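Local structure of PA-I Galactophilic Lectin (Enterobacter cloacae, 6YGQ) at residues S21-W26 with E135-A140; I49-A54 with K103-V108. The protein probably binds galactose-type sugars with the help of a calcium ion, as a PA-IL-like lectin domain that assembles with a second copy of itself. One frame throughout, in Å; residues are numbered along the deposited sequence.

Contact 1 of 2, residues S21-W26 with E135-A140; sequences SENLIW and EVYREA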
loop_
_atom_site.group_PDB
_atom_site.type_symbol
_atom_site.label_atom_id
_atom_site.label_comp_id
_atom_site.label_asym_id
_atom_site.label_seq_id
_atom_site.Cartn_x
_atom_site.Cartn_y
_atom_site.Cartn_z
ATOM N N SER A 21 -1.128 -9.905 14.128
ATOM C CA SER A 21 -1.934 -9.305 15.182
ATOM C C SER A 21 -3.185 -10.135 15.443
ATOM O O SER A 21 -3.813 -10.661 14.518
ATOM C CB SER A 21 -2.320 -7.875 14.811
ATOM O OG SER A 21 -2.865 -7.194 15.929
ATOM N N GLU A 22 -3.555 -10.241 16.721
ATOM C CA GLU A 22 -4.657 -11.101 17.131
ATOM C C GLU A 22 -6.018 -10.598 16.666
ATOM O O GLU A 22 -6.998 -11.340 16.790
ATOM C CB GLU A 22 -4.662 -11.252 18.655
ATOM C CG GLU A 22 -3.795 -12.392 19.181
ATOM C CD GLU A 22 -4.579 -13.671 19.426
ATOM O OE1 GLU A 22 -5.526 -13.649 20.242
ATOM O OE2 GLU A 22 -4.239 -14.704 18.808
ATOM N N ASN A 23 -6.113 -9.374 16.146
ATOM C CA ASN A 23 -7.374 -8.846 15.637
ATOM C C ASN A 23 -7.547 -9.083 14.140
ATOM O O ASN A 23 -8.485 -8.547 13.540
ATOM C CB ASN A 23 -7.487 -7.351 15.952
ATOM C CG ASN A 23 -6.459 -6.521 15.218
ATOM O OD1 ASN A 23 -5.333 -6.963 14.986
ATOM N ND2 ASN A 23 -6.841 -5.303 14.851
ATOM N N LEU A 24 -6.666 -9.870 13.528
ATOM C CA LEU A 24 -6.850 -10.265 12.139
ATOM C C LEU A 24 -8.132 -11.077 12.005
ATOM O O LEU A 24 -8.376 -12.002 12.786
ATOM C CB LEU A 24 -5.645 -11.082 11.666
ATOM C CG LEU A 24 -5.667 -11.616 10.233
ATOM C CD1 LEU A 24 -5.553 -10.474 9.235
ATOM C CD2 LEU A 24 -4.553 -12.637 10.017
ATOM N N ILE A 25 -8.962 -10.724 11.030
ATOM C CA ILE A 25 -10.184 -11.476 10.781
ATOM C C ILE A 25 -10.225 -12.111 9.398
ATOM O O ILE A 25 -11.055 -13.005 9.171
ATOM C CB ILE A 25 -11.437 -10.602 10.998
ATOM C CG1 ILE A 25 -11.404 -9.362 10.105
ATOM C CG2 ILE A 25 -11.549 -10.192 12.461
ATOM C CD1 ILE A 25 -12.608 -8.456 10.293
ATOM N N TRP A 26 -9.367 -11.707 8.464
ATOM C CA TRP A 26 -9.327 -12.355 7.162
ATOM C C TRP A 26 -8.031 -11.993 6.455
ATOM O O TRP A 26 -7.584 -10.845 6.511
ATOM C CB TRP A 26 -10.519 -11.950 6.286
ATOM C CG TRP A 26 -10.622 -12.742 5.009
ATOM C CD1 TRP A 26 -11.221 -13.957 4.848
ATOM C CD2 TRP A 26 -10.113 -12.372 3.718
ATOM N NE1 TRP A 26 -11.120 -14.366 3.541
ATOM C CE2 TRP A 26 -10.445 -13.412 2.826
ATOM C CE3 TRP A 26 -9.411 -11.265 3.231
ATOM C CZ2 TRP A 26 -10.099 -13.378 1.475
ATOM C CZ3 TRP A 26 -9.067 -11.234 1.887
ATOM C CH2 TRP A 26 -9.412 -12.283 1.027
ATOM N N GLU A 135 -5.316 -8.075 3.793
ATOM C CA GLU A 135 -5.613 -8.424 5.174
ATOM C C GLU A 135 -6.738 -7.533 5.688
ATOM O O GLU A 135 -6.835 -6.360 5.313
ATOM C CB GLU A 135 -4.375 -8.267 6.071
ATOM C CG GLU A 135 -3.149 -9.045 5.609
ATOM C CD GLU A 135 -1.846 -8.474 6.153
ATOM O OE1 GLU A 135 -1.891 -7.672 7.113
ATOM O OE2 GLU A 135 -0.773 -8.831 5.622
ATOM N N VAL A 136 -7.588 -8.092 6.550
ATOM C CA VAL A 136 -8.699 -7.361 7.152
ATOM C C VAL A 136 -8.640 -7.546 8.662
ATOM O O VAL A 136 -8.552 -8.680 9.150
ATOM C CB VAL A 136 -10.064 -7.830 6.611
ATOM C CG1 VAL A 136 -11.188 -6.971 7.184
ATOM C CG2 VAL A 136 -10.078 -7.792 5.093
ATOM N N TYR A 137 -8.707 -6.437 9.397
ATOM C CA TYR A 137 -8.608 -6.433 10.849
ATOM C C TYR A 137 -9.847 -5.795 11.461
ATOM O O TYR A 137 -10.404 -4.842 10.908
ATOM C CB TYR A 137 -7.361 -5.664 11.315
ATOM C CG TYR A 137 -6.064 -6.266 10.841
ATOM C CD1 TYR A 137 -5.521 -5.919 9.611
ATOM C CD2 TYR A 137 -5.383 -7.187 11.622
ATOM C CE1 TYR A 137 -4.335 -6.475 9.175
ATOM C CE2 TYR A 137 -4.201 -7.747 11.195
ATOM C CZ TYR A 137 -3.680 -7.387 9.973
ATOM O OH TYR A 137 -2.499 -7.949 9.551
ATOM N N ARG A 138 -10.269 -6.325 12.606
ATOM C CA ARG A 138 -11.341 -5.732 13.394
ATOM C C ARG A 138 -10.735 -4.747 14.388
ATOM O O ARG A 138 -9.775 -5.081 15.092
ATOM C CB ARG A 138 -12.131 -6.816 14.127
ATOM C CG ARG A 138 -13.381 -6.318 14.842
ATOM C CD ARG A 138 -14.631 -6.477 13.982
ATOM N NE ARG A 138 -14.891 -7.870 13.622
ATOM C CZ ARG A 138 -15.943 -8.282 12.918
ATOM N NH1 ARG A 138 -16.847 -7.410 12.492
ATOM N NH2 ARG A 138 -16.091 -9.570 12.639
ATOM N N GLU A 139 -11.288 -3.538 14.440
ATOM C CA GLU A 139 -10.783 -2.491 15.312
ATOM C C GLU A 139 -11.781 -2.193 16.425
ATOM O O GLU A 139 -12.986 -2.424 16.295
ATOM C CB GLU A 139 -10.494 -1.202 14.532
ATOM C CG GLU A 139 -9.576 -1.374 13.338
ATOM C CD GLU A 139 -8.112 -1.479 13.723
ATOM O OE1 GLU A 139 -7.814 -1.731 14.910
ATOM O OE2 GLU A 139 -7.256 -1.313 12.830
ATOM N N ALA A 140 -11.256 -1.669 17.528
ATOM C CA ALA A 140 -12.080 -1.272 18.662
ATOM C C ALA A 140 -12.553 0.165 18.475
ATOM O O ALA A 140 -11.829 0.996 17.926
ATOM C CB ALA A 140 -11.306 -1.416 19.961
HETATM O O HOH W 1 -0.670 -8.038 11.741
#
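N23 reaches across to Y137 and R138 with both ends of its amide. With CG between the backbone N and the carbonyl carbon (chi1 66°), the amide runs across Y137 at about a right angle, beside CB and CD2, its plane turned 35° from the ring. ND2 donates to R138 O at 3.0 Å, meeting it from above the carbonyl plane, while OD1 accepts from S21 OG at 2.7 Å; the two bonds fix which way round the amide sits. ND2 also meets Y104 OH of the second subunit. L24 comes over one face of the Y137 ring: its CD1 stands 3.9 Å from the ring centroid, 23° off the normal, a CH-pi contact displaced toward the rim. The phenol OH donates to E135 OE1 at 2.5 Å and accepts a hydrogen bond from a water that in turn accepts one from S21 N, so the hydroxyl is linked to its own strand and, through the water, to S21 at the start of 21-26. Midway, the antiparallel pairing of strands 24-31 and 129-139, part of a sheet of the lectin's beta sandwich, is interrupted by a classic beta bulge: I25 and W26 both face V136. V136 O accepts two hydrogen bonds, from I25 N at 2.8 Å and from W26 N at 3.2 Å, and V136 N returns a bond to W26 O. Within the bulge the side chain of I25 crosses V136 obliquely, CD1 packing 3.7 Å from V136 CG1 and continuing over a face of the R138 guanidinium, whose NH1 forms a salt bridge with E48. W26 lays CE3 4.0 Å from V136 CG2, and its side chain also touches T38, T40 and V42 of strand 38-44.

Contact 2 of 2, residues I49-A54 with K103-V108; sequences IITILA and KYRWSV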
loop_
_atom_site.group_PDB
_atom_site.type_symbol
_atom_site.label_atom_id
_atom_site.label_comp_id
_atom_site.label_asym_id
_atom_site.label_seq_id
_atom_site.Cartn_x
_atom_site.Cartn_y
_atom_site.Cartn_z
ATOM N N ILE A 49 -15.880 -1.212 13.033
ATOM C CA ILE A 49 -14.687 -0.547 12.517
ATOM C C ILE A 49 -13.701 -1.623 12.084
ATOM O O ILE A 49 -13.336 -2.497 12.880
ATOM C CB ILE A 49 -14.055 0.388 13.560
ATOM C CG1 ILE A 49 -15.081 1.408 14.055
ATOM C CG2 ILE A 49 -12.845 1.100 12.965
ATOM C CD1 ILE A 49 -14.571 2.303 15.168
ATOM N N ILE A 50 -13.264 -1.556 10.826
ATOM C CA ILE A 50 -12.317 -2.518 10.284
ATOM C C ILE A 50 -11.200 -1.776 9.566
ATOM O O ILE A 50 -11.340 -0.617 9.169
ATOM C CB ILE A 50 -12.986 -3.533 9.328
ATOM C CG1 ILE A 50 -13.583 -2.835 8.104
ATOM C CG2 ILE A 50 -14.060 -4.323 10.062
ATOM C CD1 ILE A 50 -13.961 -3.791 6.987
ATOM N N THR A 51 -10.079 -2.471 9.401
ATOM C CA THR A 51 -8.937 -1.959 8.659
ATOM C C THR A 51 -8.574 -2.963 7.577
ATOM O O THR A 51 -8.455 -4.162 7.852
ATOM C CB THR A 51 -7.742 -1.704 9.582
ATOM O OG1 THR A 51 -8.010 -0.557 10.399
ATOM C CG2 THR A 51 -6.478 -1.475 8.767
ATOM N N ILE A 52 -8.406 -2.475 6.352
ATOM C CA ILE A 52 -8.026 -3.300 5.213
ATOM C C ILE A 52 -6.659 -2.834 4.731
ATOM O O ILE A 52 -6.430 -1.629 4.572
ATOM C CB ILE A 52 -9.066 -3.222 4.079
ATOM C CG1 ILE A 52 -10.467 -3.535 4.612
ATOM C CG2 ILE A 52 -8.697 -4.188 2.961
ATOM C CD1 ILE A 52 -11.587 -2.990 3.742
ATOM N N LEU A 53 -5.753 -3.788 4.508
ATOM C CA LEU A 53 -4.399 -3.513 4.044
ATOM C C LEU A 53 -4.085 -4.400 2.849
ATOM O O LEU A 53 -4.449 -5.579 2.838
ATOM C CB LEU A 53 -3.372 -3.766 5.148
ATOM C CG LEU A 53 -3.653 -3.100 6.493
ATOM C CD1 LEU A 53 -2.704 -3.640 7.551
ATOM C CD2 LEU A 53 -3.531 -1.592 6.366
ATOM N N ALA A 54 -3.382 -3.849 1.859
ATOM C CA ALA A 54 -3.162 -4.590 0.627
ATOM C C ALA A 54 -1.808 -4.268 0.011
ATOM O O ALA A 54 -1.214 -3.217 0.262
ATOM C CB ALA A 54 -4.273 -4.304 -0.393
ATOM N N LYS A 103 -7.270 0.976 3.908
ATOM C CA LYS A 103 -8.419 1.709 4.427
ATOM C C LYS A 103 -8.406 1.531 5.938
ATOM O O LYS A 103 -8.746 0.456 6.444
ATOM C CB LYS A 103 -9.724 1.211 3.818
ATOM C CG LYS A 103 -10.809 2.264 3.818
ATOM C CD LYS A 103 -12.098 1.738 3.219
ATOM C CE LYS A 103 -12.787 2.801 2.372
ATOM N NZ LYS A 103 -13.114 4.042 3.125
ATOM N N TYR A 104 -8.012 2.575 6.655
ATOM C CA TYR A 104 -7.689 2.484 8.072
ATOM C C TYR A 104 -8.868 2.940 8.919
ATOM O O TYR A 104 -9.399 4.037 8.719
ATOM C CB TYR A 104 -6.449 3.331 8.366
ATOM C CG TYR A 104 -5.947 3.279 9.788
ATOM C CD1 TYR A 104 -5.383 2.122 10.307
ATOM C CD2 TYR A 104 -6.016 4.400 10.603
ATOM C CE1 TYR A 104 -4.912 2.081 11.607
ATOM C CE2 TYR A 104 -5.551 4.367 11.902
ATOM C CZ TYR A 104 -5.000 3.207 12.398
ATOM O OH TYR A 104 -4.535 3.171 13.692
ATOM N N ARG A 105 -9.267 2.092 9.865
ATOM C CA ARG A 105 -10.349 2.388 10.801
ATOM C C ARG A 105 -11.596 2.861 10.057
ATOM O O ARG A 105 -12.130 3.948 10.288
ATOM C CB ARG A 105 -9.898 3.419 11.837
ATOM C CG ARG A 105 -8.848 2.890 12.790
ATOM C CD ARG A 105 -8.590 3.846 13.942
ATOM N NE ARG A 105 -7.632 3.270 14.879
ATOM C CZ ARG A 105 -7.946 2.390 15.826
ATOM N NH1 ARG A 105 -9.200 1.985 15.976
ATOM N NH2 ARG A 105 -7.000 1.916 16.625
ATOM N N TRP A 106 -12.052 2.007 9.147
ATOM C CA TRP A 106 -13.232 2.285 8.342
ATOM C C TRP A 106 -14.479 1.937 9.137
ATOM O O TRP A 106 -14.662 0.784 9.543
ATOM C CB TRP A 106 -13.175 1.472 7.051
ATOM C CG TRP A 106 -14.335 1.670 6.125
ATOM C CD1 TRP A 106 -15.083 2.799 5.972
ATOM C CD2 TRP A 106 -14.871 0.707 5.209
ATOM N NE1 TRP A 106 -16.055 2.599 5.020
ATOM C CE2 TRP A 106 -15.944 1.322 4.536
ATOM C CE3 TRP A 106 -14.547 -0.615 4.893
ATOM C CZ2 TRP A 106 -16.695 0.659 3.567
ATOM C CZ3 TRP A 106 -15.293 -1.272 3.932
ATOM C CH2 TRP A 106 -16.353 -0.634 3.279
ATOM N N SER A 107 -15.341 2.911 9.373
ATOM C CA SER A 107 -16.613 2.628 10.014
ATOM C C SER A 107 -17.563 2.094 8.958
ATOM O O SER A 107 -18.031 2.842 8.086
ATOM C CB SER A 107 -17.186 3.849 10.713
ATOM O OG SER A 107 -18.309 3.493 11.503
ATOM N N VAL A 108 -17.869 0.803 9.034
ATOM C CA VAL A 108 -18.640 0.112 8.002
ATOM C C VAL A 108 -20.002 0.779 7.868
ATOM O O VAL A 108 -20.714 0.948 8.879
ATOM C CB VAL A 108 -18.784 -1.381 8.349
ATOM C CG1 VAL A 108 -19.625 -2.090 7.297
ATOM C CG2 VAL A 108 -17.411 -2.031 8.473
#
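This is an antiparallel strand pairing between I49-A54 and K103-V108, where strand 102-107 turns a corner at R105 beside the first residues of strand 49-59. Two-way backbone bonds join I50 to W106 and I52 to K103, with W106 N to I50 O at 2.7 Å. Between these pairs T51 stands opposite two residues, Y104 and R105, and the step is a beta bulge. The T51 side chain bonds to the bulged strand: its OG1 lies beside its own backbone N (chi1 -72°), from where it accepts a hydrogen bond from R105 N at 3.0 Å in a nearly straight line (170°); the same OG1 also bonds E139 OE2 of its own chain. R105 itself has a left-handed backbone, and I49 CG2 packs 3.5 Å from its CA. In the two-sheet sandwich of the PA-IL-like fold, the face of this strand pair carrying I50, I52 and W106 is turned toward the other sheet, where I50 touches L44 and the W106 ring meets Y97. I50 and I52 lie alongside the indole and point the same way, so I50 CD1 comes 3.8 Å and I52 CD1 4.0 Å from W106 CE3, both approaching the ring obliquely. K103 runs its CD over one face of the same ring, 3.5 Å above the plane. Past the indole, V108 CG2 closes on I50 CG1 at 3.9 Å, and V108 also touches L44. On the other side, the extended R105 chain sets CG 3.7 Å above the centre of the Y104 ring. R105 NE makes a weak bond to Y104 OH; the stronger partner of both polar ends is E139 of the second subunit.

Contacts 1 and 2 occupy neighbouring strands of one sheet, their centres about 9 Å apart, with contact 2 nested in the chain loop that contact 1 closes. Strand 129-139 lies against 49-59: Y137 N meets T51 O at 2.8 Å, and E139 OE2 probably bonds T51 OG1 at 2.7 Å. Through E139 the two contacts also share the dimer interface, since its carboxylate takes R105 NH2 and Y104 OH of the second subunit, and the rings of Y137 and Y104 meet across it. Strand 49-59 leads directly to N60, and strand 129-139 follows D127 and N128; these three residues bind calcium together with D120 and Q124.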